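Local coordinates for protein eukaryotic initiation factor 4F subunit p150 (Saccharomyces cerevisiae, PDB 2VSO) that is a subunit of the cap-binding eIF4F complex, an initial assembly point for the translation apparatus; this fragment is its eIF4A-binding middle domain, at residues F195-P209 with G242-I256. Numbering follows the deposited sequence.
Sequences FECFRRLMKDLTDSP and GSQLLDSLFGILDNI
Helices 195-206 and 242-256 run nearly parallel, 24° between their directions and 10.1 Å between axes at closest approach, and the CA atoms of M202 and L249 come within 6.4 Å. They belong to the all-helical MIF4G domain, a HEAT-like solenoid, in which helix 211-228 intervenes in sequence and packs against both. At the start of the apolar seam the F195 ring brings CZ to 3.8 Å from CA of G242, where the second helix has no side chain. One turn on, L245 forks: CD2 lies against CB of F198 and the F195 ring, CD1 against CE of M202. In L249 CG lies anti to the backbone N (chi1 173°), which brings CD2 to 3.5 Å from CD2 of the F198 ring and CD1 to CG of M202 and CD2 of L205. The bend of M202 at chi3 (-65°) turns CE onto CD1 of L245, 3.3 Å away; its SD lies near CB of L249. L205 is a knob in the hole formed by L249, I252, L253 and I256; its CB abuts CG2 of I252 at 3.5 Å and its CD2 rests against CD2 of L253. F228, at the end of helix 211-228, meets the F195 ring edge to face and also touches F198 and L245, extending the apolar cluster. Toward the exposed margin T206 sets CG2 3.6 Å from CD1 of I252. Beyond the first helix, CG of P209 comes to 3.5 Å from CD1 of I256, the methyl that also touches the carbonyl O of L205.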
ATOM      1  N   PHE C 195      11.720  21.708  17.437  1.00 54.69           N
ATOM      2  CA  PHE C 195      12.830  22.499  16.915  1.00 46.67           C
ATOM      3  C   PHE C 195      14.002  21.580  16.666  1.00 55.35           C
ATOM      4  O   PHE C 195      14.733  21.731  15.691  1.00 65.86           O
ATOM      5  CB  PHE C 195      13.255  23.603  17.896  1.00 38.10           C
ATOM      6  CG  PHE C 195      12.444  24.865  17.795  1.00 54.00           C
ATOM      7  CD1 PHE C 195      11.209  24.966  18.410  1.00 63.52           C
ATOM      8  CD2 PHE C 195      12.924  25.959  17.091  1.00 75.98           C
ATOM      9  CE1 PHE C 195      10.461  26.129  18.316  1.00 65.11           C
ATOM     10  CE2 PHE C 195      12.177  27.129  16.991  1.00 69.07           C
ATOM     11  CZ  PHE C 195      10.949  27.213  17.606  1.00 63.96           C
ATOM     12  N   GLU C 196      14.179  20.620  17.562  1.00 56.80           N
ATOM     13  CA  GLU C 196      15.345  19.768  17.510  1.00 60.26           C
ATOM     14  C   GLU C 196      15.154  18.860  16.324  1.00 41.22           C
ATOM     15  O   GLU C 196      16.106  18.476  15.658  1.00 66.34           O
ATOM     16  CB  GLU C 196      15.477  18.979  18.811  1.00 79.53           C
ATOM     17  CG  GLU C 196      16.897  18.575  19.176  1.00 86.22           C
ATOM     18  CD  GLU C 196      16.948  17.808  20.477  1.00 86.79           C
ATOM     19  OE1 GLU C 196      17.489  16.680  20.499  1.00 93.65           O
ATOM     20  OE2 GLU C 196      16.420  18.331  21.476  1.00 77.81           O
ATOM     21  N   CYS C 197      13.893  18.557  16.051  1.00 59.58           N
ATOM     22  CA  CYS C 197      13.506  17.717  14.919  1.00 68.36           C
ATOM     23  C   CYS C 197      13.772  18.380  13.567  1.00 61.22           C
ATOM     24  O   CYS C 197      14.514  17.842  12.740  1.00 45.66           O
ATOM     25  CB  CYS C 197      12.039  17.358  15.028  1.00 56.77           C
ATOM     26  SG  CYS C 197      11.694  15.733  14.473  1.00 76.37           S
ATOM     27  N   PHE C 198      13.168  19.547  13.352  1.00 49.35           N
ATOM     28  CA  PHE C 198      13.446  20.345  12.160  1.00 49.16           C
ATOM     29  C   PHE C 198      14.931  20.661  12.046  1.00 56.89           C
ATOM     30  O   PHE C 198      15.486  20.698  10.954  1.00 69.57           O
ATOM     31  CB  PHE C 198      12.631  21.640  12.168  1.00 40.62           C
ATOM     32  CG  PHE C 198      11.183  21.459  11.761  1.00 56.36           C
ATOM     33  CD1 PHE C 198      10.157  21.779  12.634  1.00 44.68           C
ATOM     34  CD2 PHE C 198      10.853  20.978  10.498  1.00 53.79           C
ATOM     35  CE1 PHE C 198       8.837  21.619  12.263  1.00 52.55           C
ATOM     36  CE2 PHE C 198       9.525  20.812  10.117  1.00 39.74           C
ATOM     37  CZ  PHE C 198       8.518  21.138  10.998  1.00 50.63           C
ATOM     38  N   ARG C 199      15.566  20.882  13.189  1.00 65.94           N
ATOM     39  CA  ARG C 199      16.993  21.151  13.261  1.00 70.26           C
ATOM     40  C   ARG C 199      17.793  20.009  12.633  1.00 69.45           C
ATOM     41  O   ARG C 199      18.742  20.232  11.891  1.00 73.20           O
ATOM     42  CB  ARG C 199      17.384  21.325  14.724  1.00 78.09           C
ATOM     43  CG  ARG C 199      18.591  22.206  14.993  1.00 95.57           C
ATOM     44  CD  ARG C 199      18.826  22.307  16.507  1.00105.41           C
ATOM     45  NE  ARG C 199      20.065  22.998  16.847  1.00113.19           N
ATOM     46  CZ  ARG C 199      20.163  24.313  17.008  1.00124.15           C
ATOM     47  NH1 ARG C 199      19.094  25.082  16.854  1.00131.34           N
ATOM     48  NH2 ARG C 199      21.331  24.859  17.319  1.00118.65           N
ATOM     49  N   ARG C 200      17.390  18.780  12.932  1.00 66.94           N
ATOM     50  CA  ARG C 200      18.062  17.592  12.421  1.00 61.06           C
ATOM     51  C   ARG C 200      17.818  17.398  10.937  1.00 71.19           C
ATOM     52  O   ARG C 200      18.731  17.020  10.202  1.00 57.96           O
ATOM     53  CB  ARG C 200      17.590  16.355  13.192  1.00 61.84           C
ATOM     54  CG  ARG C 200      18.030  15.024  12.605  1.00 79.77           C
ATOM     55  CD  ARG C 200      19.534  14.809  12.699  1.00 92.45           C
ATOM     56  NE  ARG C 200      19.971  13.699  11.851  1.00 99.54           N
ATOM     57  CZ  ARG C 200      21.242  13.413  11.582  1.00104.24           C
ATOM     58  NH1 ARG C 200      22.218  14.154  12.092  1.00122.93           N
ATOM     59  NH2 ARG C 200      21.536  12.386  10.798  1.00 90.11           N
ATOM     60  N   LEU C 201      16.578  17.652  10.512  1.00 80.67           N
ATOM     61  CA  LEU C 201      16.159  17.495   9.112  1.00 61.96           C
ATOM     62  C   LEU C 201      16.786  18.550   8.215  1.00 61.74           C
ATOM     63  O   LEU C 201      17.213  18.250   7.108  1.00 71.24           O
ATOM     64  CB  LEU C 201      14.635  17.541   8.986  1.00 39.55           C
ATOM     65  CG  LEU C 201      13.871  16.389   9.631  1.00 41.84           C
ATOM     66  CD1 LEU C 201      12.419  16.748   9.757  1.00 39.49           C
ATOM     67  CD2 LEU C 201      14.061  15.075   8.879  1.00 43.79           C
ATOM     68  N   MET C 202      16.837  19.788   8.697  1.00 55.55           N
ATOM     69  CA  MET C 202      17.491  20.859   7.962  1.00 55.78           C
ATOM     70  C   MET C 202      18.965  20.546   7.722  1.00 60.48           C
ATOM     71  O   MET C 202      19.536  20.925   6.708  1.00 86.37           O
ATOM     72  CB  MET C 202      17.353  22.187   8.698  1.00 55.59           C
ATOM     73  CG  MET C 202      15.928  22.699   8.819  1.00 58.93           C
ATOM     74  SD  MET C 202      15.862  24.347   9.544  1.00 75.33           S
ATOM     75  CE  MET C 202      16.488  23.985  11.183  1.00141.14           C
ATOM     76  N   LYS C 203      19.576  19.843   8.660  1.00 67.86           N
ATOM     77  CA  LYS C 203      20.977  19.475   8.536  1.00 72.88           C
ATOM     78  C   LYS C 203      21.172  18.565   7.318  1.00 57.71           C
ATOM     79  O   LYS C 203      22.106  18.746   6.549  1.00 68.33           O
ATOM     80  CB  LYS C 203      21.450  18.787   9.822  1.00 83.63           C
ATOM     81  CG  LYS C 203      22.897  19.078  10.223  1.00 84.25           C
ATOM     82  CD  LYS C 203      23.879  18.097   9.598  1.00 89.21           C
ATOM     83  CE  LYS C 203      25.307  18.403  10.021  1.00102.11           C
ATOM     84  NZ  LYS C 203      26.299  17.647   9.208  1.00114.76           N
ATOM     85  N   ASP C 204      20.275  17.598   7.144  1.00 55.91           N
ATOM     86  CA  ASP C 204      20.363  16.657   6.035  1.00 55.79           C
ATOM     87  C   ASP C 204      19.863  17.281   4.728  1.00 65.72           C
ATOM     88  O   ASP C 204      20.175  16.806   3.631  1.00 65.36           O
ATOM     89  CB  ASP C 204      19.580  15.377   6.349  1.00 49.23           C
ATOM     90  CG  ASP C 204      20.224  14.549   7.454  1.00 88.75           C
ATOM     91  OD1 ASP C 204      21.077  15.092   8.186  1.00110.78           O
ATOM     92  OD2 ASP C 204      19.875  13.357   7.596  1.00 89.72           O
ATOM     93  N   LEU C 205      19.092  18.353   4.855  1.00 63.44           N
ATOM     94  CA  LEU C 205      18.553  19.054   3.704  1.00 73.33           C
ATOM     95  C   LEU C 205      19.609  19.883   2.976  1.00 87.10           C
ATOM     96  O   LEU C 205      19.459  20.189   1.789  1.00103.26           O
ATOM     97  CB  LEU C 205      17.391  19.943   4.134  1.00 76.59           C
ATOM     98  CG  LEU C 205      15.984  19.469   3.781  1.00 65.48           C
ATOM     99  CD1 LEU C 205      15.919  17.965   3.602  1.00 37.66           C
ATOM    100  CD2 LEU C 205      15.017  19.962   4.844  1.00 68.29           C
ATOM    101  N   THR C 206      20.675  20.248   3.676  1.00 75.30           N
ATOM    102  CA  THR C 206      21.736  21.030   3.052  1.00 81.99           C
ATOM    103  C   THR C 206      22.889  20.172   2.527  1.00 81.68           C
ATOM    104  O   THR C 206      23.679  20.642   1.715  1.00 97.55           O
ATOM    105  CB  THR C 206      22.257  22.133   3.980  1.00 81.59           C
ATOM    106  OG1 THR C 206      22.420  21.609   5.302  1.00 87.90           O
ATOM    107  CG2 THR C 206      21.268  23.278   4.033  1.00 78.97           C
ATOM    108  N   ASP C 207      22.967  18.918   2.967  1.00 72.71           N
ATOM    109  CA  ASP C 207      24.001  17.990   2.495  1.00 79.21           C
ATOM    110  C   ASP C 207      23.453  16.916   1.543  1.00 87.93           C
ATOM    111  O   ASP C 207      23.455  15.727   1.872  1.00 87.07           O
ATOM    112  CB  ASP C 207      24.701  17.305   3.681  1.00 88.41           C
ATOM    113  CG  ASP C 207      25.155  18.289   4.749  1.00105.71           C
ATOM    114  OD1 ASP C 207      25.634  19.387   4.395  1.00117.31           O
ATOM    115  OD2 ASP C 207      25.044  17.959   5.950  1.00103.37           O
ATOM    116  N   SER C 208      22.996  17.338   0.365  1.00 93.97           N
ATOM    117  CA  SER C 208      22.473  16.420  -0.653  1.00 84.45           C
ATOM    118  C   SER C 208      21.452  15.442  -0.075  1.00 82.18           C
ATOM    119  O   SER C 208      21.789  14.306   0.263  1.00 80.82           O
ATOM    120  CB  SER C 208      23.608  15.669  -1.361  1.00 95.33           C
ATOM    121  OG  SER C 208      24.109  14.606  -0.569  1.00118.32           O
ATOM    122  N   PRO C 209      20.191  15.886   0.019  1.00 81.22           N
ATOM    123  CA  PRO C 209      19.104  15.185   0.715  1.00 69.52           C
ATOM    124  C   PRO C 209      18.574  14.010  -0.091  1.00 73.71           C
ATOM    125  O   PRO C 209      18.402  14.134  -1.299  1.00 74.20           O
ATOM    126  CB  PRO C 209      18.010  16.256   0.835  1.00 71.76           C
ATOM    127  CG  PRO C 209      18.632  17.555   0.326  1.00 71.52           C
ATOM    128  CD  PRO C 209      19.730  17.144  -0.588  1.00 69.44           C
ATOM    129  N   GLY C 242       9.561  30.505  15.846  1.00 62.16           N
ATOM    130  CA  GLY C 242       9.086  29.341  15.109  1.00 66.15           C
ATOM    131  C   GLY C 242       8.751  29.590  13.653  1.00 85.49           C
ATOM    132  O   GLY C 242       8.980  28.750  12.786  1.00 75.15           O
ATOM    133  N   SER C 243       8.185  30.757  13.389  1.00100.49           N
ATOM    134  CA  SER C 243       7.960  31.210  12.035  1.00 83.57           C
ATOM    135  C   SER C 243       9.314  31.443  11.373  1.00 78.50           C
ATOM    136  O   SER C 243       9.475  31.242  10.174  1.00 79.04           O
ATOM    137  CB  SER C 243       7.137  32.488  12.045  1.00 74.95           C
ATOM    138  N   GLN C 244      10.289  31.860  12.175  1.00 79.14           N
ATOM    139  CA  GLN C 244      11.624  32.175  11.679  1.00 92.77           C
ATOM    140  C   GLN C 244      12.425  30.931  11.316  1.00 79.59           C
ATOM    141  O   GLN C 244      13.361  31.003  10.527  1.00 84.48           O
ATOM    142  CB  GLN C 244      12.404  32.983  12.716  1.00101.13           C
ATOM    143  CG  GLN C 244      11.760  34.287  13.130  1.00 99.42           C
ATOM    144  CD  GLN C 244      12.331  34.814  14.432  1.00104.89           C
ATOM    145  OE1 GLN C 244      12.779  34.046  15.286  1.00103.28           O
ATOM    146  NE2 GLN C 244      12.318  36.128  14.591  1.00109.95           N
ATOM    147  N   LEU C 245      12.076  29.798  11.913  1.00 66.94           N
ATOM    148  CA  LEU C 245      12.755  28.547  11.603  1.00 71.31           C
ATOM    149  C   LEU C 245      12.217  27.988  10.289  1.00 67.79           C
ATOM    150  O   LEU C 245      12.962  27.438   9.479  1.00 61.28           O
ATOM    151  CB  LEU C 245      12.568  27.531  12.728  1.00 67.27           C
ATOM    152  CG  LEU C 245      13.277  26.199  12.474  1.00 73.36           C
ATOM    153  CD1 LEU C 245      14.758  26.313  12.788  1.00 63.14           C
ATOM    154  CD2 LEU C 245      12.633  25.047  13.240  1.00 63.65           C
ATOM    155  N   LEU C 246      10.910  28.133  10.088  1.00 68.64           N
ATOM    156  CA  LEU C 246      10.281  27.763   8.829  1.00 55.57           C
ATOM    157  C   LEU C 246      10.815  28.629   7.691  1.00 55.75           C
ATOM    158  O   LEU C 246      11.016  28.147   6.581  1.00 59.62           O
ATOM    159  CB  LEU C 246       8.762  27.855   8.936  1.00 43.99           C
ATOM    160  CG  LEU C 246       8.113  26.781   9.807  1.00 52.21           C
ATOM    161  CD1 LEU C 246       6.600  26.842   9.723  1.00 52.65           C
ATOM    162  CD2 LEU C 246       8.618  25.396   9.443  1.00 43.13           C
ATOM    163  N   ASP C 247      11.065  29.899   7.975  1.00 58.29           N
ATOM    164  CA  ASP C 247      11.690  30.781   6.996  1.00 77.40           C
ATOM    165  C   ASP C 247      12.987  30.167   6.457  1.00 67.22           C
ATOM    166  O   ASP C 247      13.144  30.008   5.255  1.00 70.53           O
ATOM    167  CB  ASP C 247      11.948  32.161   7.602  1.00 90.64           C
ATOM    168  CG  ASP C 247      10.662  32.940   7.860  1.00 91.35           C
ATOM    169  OD1 ASP C 247       9.625  32.598   7.246  1.00 80.58           O
ATOM    170  OD2 ASP C 247      10.689  33.900   8.670  1.00 90.83           O
ATOM    171  N   SER C 248      13.901  29.808   7.353  1.00 67.72           N
ATOM    172  CA  SER C 248      15.161  29.168   6.982  1.00 64.42           C
ATOM    173  C   SER C 248      14.922  27.881   6.205  1.00 83.28           C
ATOM    174  O   SER C 248      15.555  27.630   5.180  1.00 87.90           O
ATOM    175  CB  SER C 248      15.993  28.831   8.228  1.00 47.41           C
ATOM    176  OG  SER C 248      16.179  29.949   9.075  1.00 68.61           O
ATOM    177  N   LEU C 249      14.013  27.062   6.720  1.00 65.34           N
ATOM    178  CA  LEU C 249      13.737  25.748   6.158  1.00 67.14           C
ATOM    179  C   LEU C 249      13.180  25.808   4.726  1.00 69.32           C
ATOM    180  O   LEU C 249      13.578  25.032   3.855  1.00 68.98           O
ATOM    181  CB  LEU C 249      12.775  25.000   7.082  1.00 49.59           C
ATOM    182  CG  LEU C 249      12.200  23.657   6.643  1.00 58.63           C
ATOM    183  CD1 LEU C 249      13.291  22.717   6.159  1.00 55.68           C
ATOM    184  CD2 LEU C 249      11.407  23.043   7.774  1.00 51.57           C
ATOM    185  N   PHE C 250      12.256  26.732   4.493  1.00 57.99           N
ATOM    186  CA  PHE C 250      11.678  26.918   3.173  1.00 57.88           C
ATOM    187  C   PHE C 250      12.681  27.522   2.188  1.00 65.88           C
ATOM    188  O   PHE C 250      12.575  27.325   0.982  1.00 74.01           O
ATOM    189  CB  PHE C 250      10.394  27.738   3.262  1.00 46.19           C
ATOM    190  CG  PHE C 250       9.189  26.921   3.629  1.00 65.00           C
ATOM    191  CD1 PHE C 250       8.888  26.667   4.950  1.00 75.36           C
ATOM    192  CD2 PHE C 250       8.372  26.387   2.647  1.00 54.05           C
ATOM    193  CE1 PHE C 250       7.790  25.904   5.285  1.00 78.49           C
ATOM    194  CE2 PHE C 250       7.273  25.631   2.976  1.00 50.48           C
ATOM    195  CZ  PHE C 250       6.978  25.389   4.292  1.00 51.57           C
ATOM    196  N   GLY C 251      13.672  28.232   2.705  1.00 53.06           N
ATOM    197  CA  GLY C 251      14.742  28.730   1.869  1.00 55.52           C
ATOM    198  C   GLY C 251      15.696  27.634   1.426  1.00 60.62           C
ATOM    199  O   GLY C 251      16.384  27.769   0.426  1.00 87.49           O
ATOM    200  N   ILE C 252      15.743  26.547   2.181  1.00 56.99           N
ATOM    201  CA  ILE C 252      16.603  25.421   1.852  1.00 60.56           C
ATOM    202  C   ILE C 252      15.908  24.596   0.806  1.00 61.54           C
ATOM    203  O   ILE C 252      16.550  23.950  -0.020  1.00 79.73           O
ATOM    204  CB  ILE C 252      16.874  24.528   3.087  1.00 55.21           C
ATOM    205  CG1 ILE C 252      17.900  25.183   4.012  1.00 45.43           C
ATOM    206  CG2 ILE C 252      17.368  23.160   2.671  1.00 53.74           C
ATOM    207  CD1 ILE C 252      18.090  24.427   5.286  1.00 61.92           C
ATOM    208  N   LEU C 253      14.580  24.625   0.859  1.00 67.01           N
ATOM    209  CA  LEU C 253      13.745  23.861  -0.051  1.00 61.71           C
ATOM    210  C   LEU C 253      13.603  24.565  -1.397  1.00 64.49           C
ATOM    211  O   LEU C 253      13.576  23.917  -2.434  1.00 73.25           O
ATOM    212  CB  LEU C 253      12.366  23.616   0.568  1.00 43.36           C
ATOM    213  CG  LEU C 253      12.258  22.839   1.882  1.00 56.65           C
ATOM    214  CD1 LEU C 253      10.801  22.436   2.131  1.00 45.28           C
ATOM    215  CD2 LEU C 253      13.176  21.606   1.911  1.00 45.37           C
ATOM    216  N   ASP C 254      13.500  25.888  -1.381  1.00 61.71           N
ATOM    217  CA  ASP C 254      13.489  26.647  -2.625  1.00 67.12           C
ATOM    218  C   ASP C 254      14.785  26.388  -3.379  1.00 69.98           C
ATOM    219  O   ASP C 254      14.785  26.210  -4.594  1.00 70.66           O
ATOM    220  CB  ASP C 254      13.318  28.142  -2.362  1.00 75.33           C
ATOM    221  CG  ASP C 254      11.907  28.506  -1.947  1.00 90.22           C
ATOM    222  OD1 ASP C 254      10.999  27.658  -2.102  1.00 94.16           O
ATOM    223  OD2 ASP C 254      11.706  29.641  -1.463  1.00 87.77           O
ATOM    224  N   ASN C 255      15.886  26.361  -2.642  1.00 75.17           N
ATOM    225  CA  ASN C 255      17.184  26.033  -3.203  1.00 78.74           C
ATOM    226  C   ASN C 255      17.141  24.651  -3.816  1.00 76.68           C
ATOM    227  O   ASN C 255      17.465  24.475  -4.987  1.00 85.62           O
ATOM    228  CB  ASN C 255      18.262  26.093  -2.120  1.00 86.94           C
ATOM    229  CG  ASN C 255      19.650  25.837  -2.665  1.00109.29           C
ATOM    230  OD1 ASN C 255      19.844  25.733  -3.875  1.00118.84           O
ATOM    231  ND2 ASN C 255      20.627  25.735  -1.771  1.00120.36           N
ATOM    232  N   ILE C 256      16.722  23.672  -3.021  1.00 56.10           N
ATOM    233  CA  ILE C 256      16.649  22.291  -3.481  1.00 53.68           C
ATOM    234  C   ILE C 256      15.837  22.135  -4.759  1.00 59.54           C
ATOM    235  O   ILE C 256      16.223  21.398  -5.663  1.00 76.30           O
ATOM    236  CB  ILE C 256      16.074  21.373  -2.407  1.00 56.55           C
ATOM    237  CG1 ILE C 256      17.179  20.970  -1.426  1.00 58.01           C
ATOM    238  CG2 ILE C 256      15.446  20.146  -3.049  1.00 43.88           C
ATOM    239  CD1 ILE C 256      16.672  20.442  -0.108  1.00 70.39           C
TER